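Local coordinates for protein chemotactic transducer PctC (Pseudomonas aeruginosa, PDB 5LTV) that serves as a chemotactic transducer whose extracytoplasmic Cache-type ligand-binding domain binds gamma-aminobutyric acid, probably to steer the bacterium along gradients of it, at residues A189-D194 against I198-D203. Numbering follows the deposited sequence.
Sequences AFLVSD and ILLHPD
The rings of Phe190 and His201 meet at a slant, their planes inclined at 37°. His201 CD2 does the touching, 3.4 Å from Phe190 CG. Ile198 CG2 also approaches the phenyl obliquely, while the carbonyl O of Leu200 lies at its edge, near the ring plane. Phe190 carries CG between its own backbone N and carbonyl carbon (chi1 66°), which turns the ring toward the imidazole. At the imidazole's own edge, in plane, the backbone N of Asp203 donates to His201 ND1 over 3.0 Å; with a weak hydrogen bond between NE2 and Tyr215 OH, both ring nitrogens have a partner, which probably limits the ring's rotation.

Behind the rings the strands pair antiparallel through a classic beta bulge: Leu199 and Leu200 both face Leu191. Leu191 N gives a nearly straight bond to Leu200 O, 2.9 Å long. Leu191 O is gripped twice from one side of its plane, by Leu199 N at 2.8 Å and by Leu200 N at 3.3 Å. Past the bulge, Val192 and Ile198 form a non-hydrogen-bonded pair. Leu191 and Leu200 run side by side on one face of the sheet, CB to CB 3.8 Å, and Leu191 CD2 meets Leu199 CD1 at 3.7 Å.

The hairpin forms one margin of the second of two five-stranded antiparallel sheets, as in double Cache domains, where this would be the membrane-proximal module; the GABA pocket belongs to the other. Strand 198-200 is outermost and strand 251-256 flanks 188-193; helix 171-178 packs on Leu200, and on the opposite face helix 211-214 touches Val192 through Leu211 and Ile198 through Ala214.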
ATOM      1  N   ALA A 189      10.486  -4.637  14.093  1.00 55.32           N
ATOM      2  CA  ALA A 189       9.447  -5.288  13.303  1.00 51.45           C
ATOM      3  C   ALA A 189       9.549  -4.893  11.832  1.00 47.09           C
ATOM      4  O   ALA A 189       9.799  -3.729  11.514  1.00 46.59           O
ATOM      5  CB  ALA A 189       8.062  -4.939  13.849  1.00 48.33           C
ATOM      6  N   PHE A 190       9.354  -5.852  10.927  1.00 42.77           N
ATOM      7  CA  PHE A 190       9.260  -5.491   9.518  1.00 36.84           C
ATOM      8  C   PHE A 190       8.064  -6.214   8.885  1.00 36.75           C
ATOM      9  O   PHE A 190       7.299  -6.923   9.553  1.00 38.45           O
ATOM     10  CB  PHE A 190      10.598  -5.728   8.801  1.00 34.82           C
ATOM     11  CG  PHE A 190      11.016  -7.153   8.696  1.00 38.61           C
ATOM     12  CD1 PHE A 190      11.703  -7.779   9.739  1.00 38.82           C
ATOM     13  CD2 PHE A 190      10.777  -7.866   7.517  1.00 41.63           C
ATOM     14  CE1 PHE A 190      12.108  -9.099   9.625  1.00 42.05           C
ATOM     15  CE2 PHE A 190      11.167  -9.191   7.394  1.00 43.73           C
ATOM     16  CZ  PHE A 190      11.844  -9.814   8.441  1.00 45.54           C
ATOM     17  N   LEU A 191       7.858  -5.965   7.599  1.00 34.56           N
ATOM     18  CA  LEU A 191       6.729  -6.522   6.872  1.00 33.67           C
ATOM     19  C   LEU A 191       7.255  -7.249   5.645  1.00 34.09           C
ATOM     20  O   LEU A 191       8.123  -6.736   4.946  1.00 35.48           O
ATOM     21  CB  LEU A 191       5.721  -5.430   6.483  1.00 29.10           C
ATOM     22  CG  LEU A 191       4.340  -5.962   6.075  1.00 30.81           C
ATOM     23  CD1 LEU A 191       3.405  -6.190   7.292  1.00 31.78           C
ATOM     24  CD2 LEU A 191       3.693  -5.008   5.106  1.00 25.89           C
ATOM     25  N   VAL A 192       6.731  -8.443   5.393  1.00 36.52           N
ATOM     26  CA  VAL A 192       7.268  -9.332   4.373  1.00 36.39           C
ATOM     27  C   VAL A 192       6.108 -10.108   3.762  1.00 38.05           C
ATOM     28  O   VAL A 192       5.144 -10.460   4.454  1.00 39.23           O
ATOM     29  CB  VAL A 192       8.347 -10.278   4.962  1.00 36.50           C
ATOM     30  CG1 VAL A 192       7.763 -11.152   6.072  1.00 35.07           C
ATOM     31  CG2 VAL A 192       8.950 -11.164   3.883  1.00 37.07           C
ATOM     32  N   SER A 193       6.180 -10.343   2.459  1.00 40.28           N
ATOM     33  CA  SER A 193       5.117 -11.063   1.784  1.00 41.80           C
ATOM     34  C   SER A 193       5.308 -12.562   1.978  1.00 47.68           C
ATOM     35  O   SER A 193       6.372 -13.035   2.396  1.00 47.84           O
ATOM     36  CB  SER A 193       5.082 -10.726   0.292  1.00 38.78           C
ATOM     37  OG  SER A 193       6.110 -11.403  -0.415  1.00 38.54           O
ATOM     38  N   ASP A 194       4.252 -13.312   1.653  1.00 47.34           N
ATOM     39  CA  ASP A 194       4.289 -14.766   1.782  1.00 51.06           C
ATOM     40  C   ASP A 194       5.377 -15.391   0.921  1.00 48.54           C
ATOM     41  O   ASP A 194       5.931 -16.435   1.286  1.00 51.88           O
ATOM     42  CB  ASP A 194       2.919 -15.353   1.429  1.00 55.86           C
ATOM     43  CG  ASP A 194       2.412 -14.903   0.066  1.00 60.51           C
ATOM     44  OD1 ASP A 194       2.982 -13.973  -0.559  1.00 62.62           O
ATOM     45  OD2 ASP A 194       1.405 -15.486  -0.372  1.00 63.96           O
ATOM     46  N   ILE A 198      10.542  -8.495   1.148  1.00 39.71           N
ATOM     47  CA  ILE A 198      10.494  -7.486   2.203  1.00 38.09           C
ATOM     48  C   ILE A 198       9.803  -6.226   1.681  1.00 35.44           C
ATOM     49  O   ILE A 198      10.256  -5.609   0.714  1.00 35.26           O
ATOM     50  CB  ILE A 198      11.905  -7.156   2.718  1.00 38.21           C
ATOM     51  CG1 ILE A 198      12.569  -8.400   3.314  1.00 42.37           C
ATOM     52  CG2 ILE A 198      11.856  -6.018   3.742  1.00 34.22           C
ATOM     53  CD1 ILE A 198      13.941  -8.109   3.863  1.00 44.58           C
ATOM     54  N   LEU A 199       8.746  -5.802   2.372  1.00 32.06           N
ATOM     55  CA  LEU A 199       7.878  -4.702   1.969  1.00 31.36           C
ATOM     56  C   LEU A 199       8.111  -3.447   2.782  1.00 35.11           C
ATOM     57  O   LEU A 199       8.072  -2.340   2.247  1.00 34.27           O
ATOM     58  CB  LEU A 199       6.404  -5.100   2.121  1.00 33.31           C
ATOM     59  CG  LEU A 199       6.021  -6.479   1.592  1.00 34.06           C
ATOM     60  CD1 LEU A 199       4.617  -6.769   2.006  1.00 32.72           C
ATOM     61  CD2 LEU A 199       6.212  -6.562   0.082  1.00 31.87           C
ATOM     62  N   LEU A 200       8.290  -3.601   4.083  1.00 36.48           N
ATOM     63  CA  LEU A 200       8.639  -2.506   4.961  1.00 30.26           C
ATOM     64  C   LEU A 200       9.734  -3.008   5.863  1.00 32.37           C
ATOM     65  O   LEU A 200       9.709  -4.178   6.265  1.00 29.78           O
ATOM     66  CB  LEU A 200       7.499  -2.096   5.807  1.00 26.93           C
ATOM     67  CG  LEU A 200       6.154  -1.699   5.192  1.00 31.66           C
ATOM     68  CD1 LEU A 200       5.131  -1.622   6.320  1.00 29.35           C
ATOM     69  CD2 LEU A 200       6.287  -0.412   4.414  1.00 28.80           C
ATOM     70  N   HIS A 201      10.664  -2.122   6.221  1.00 33.59           N
ATOM     71  CA  HIS A 201      11.798  -2.477   7.078  1.00 37.23           C
ATOM     72  C   HIS A 201      12.474  -1.221   7.623  1.00 38.83           C
ATOM     73  O   HIS A 201      12.670  -0.247   6.891  1.00 45.16           O
ATOM     74  CB  HIS A 201      12.813  -3.340   6.305  1.00 38.69           C
ATOM     75  CG  HIS A 201      13.687  -4.176   7.184  1.00 39.64           C
ATOM     76  ND1 HIS A 201      14.697  -3.640   7.957  1.00 39.89           N
ATOM     77  CD2 HIS A 201      13.680  -5.506   7.445  1.00 40.30           C
ATOM     78  CE1 HIS A 201      15.285  -4.604   8.645  1.00 40.36           C
ATOM     79  NE2 HIS A 201      14.684  -5.748   8.358  1.00 41.53           N
ATOM     80  N   PRO A 202      12.826  -1.195   8.903  1.00 38.65           N
ATOM     81  CA  PRO A 202      13.521  -0.011   9.439  1.00 39.71           C
ATOM     82  C   PRO A 202      14.848   0.279   8.730  1.00 45.17           C
ATOM     83  O   PRO A 202      15.286   1.438   8.660  1.00 45.30           O
ATOM     84  CB  PRO A 202      13.715  -0.368  10.914  1.00 39.24           C
ATOM     85  CG  PRO A 202      12.611  -1.395  11.188  1.00 38.90           C
ATOM     86  CD  PRO A 202      12.489  -2.184   9.939  1.00 37.14           C
ATOM     87  N   ASP A 203      15.488  -0.740   8.174  1.00 47.47           N
ATOM     88  CA  ASP A 203      16.599  -0.561   7.242  1.00 49.96           C
ATOM     89  C   ASP A 203      16.038  -0.442   5.819  1.00 45.79           C
ATOM     90  O   ASP A 203      15.861  -1.451   5.117  1.00 40.98           O
ATOM     91  CB  ASP A 203      17.577  -1.722   7.359  1.00 56.08           C
ATOM     92  CG  ASP A 203      18.824  -1.509   6.532  1.00 62.17           C
ATOM     93  OD1 ASP A 203      18.876  -0.500   5.774  1.00 60.48           O
ATOM     94  OD2 ASP A 203      19.729  -2.376   6.620  1.00 65.91           O
TER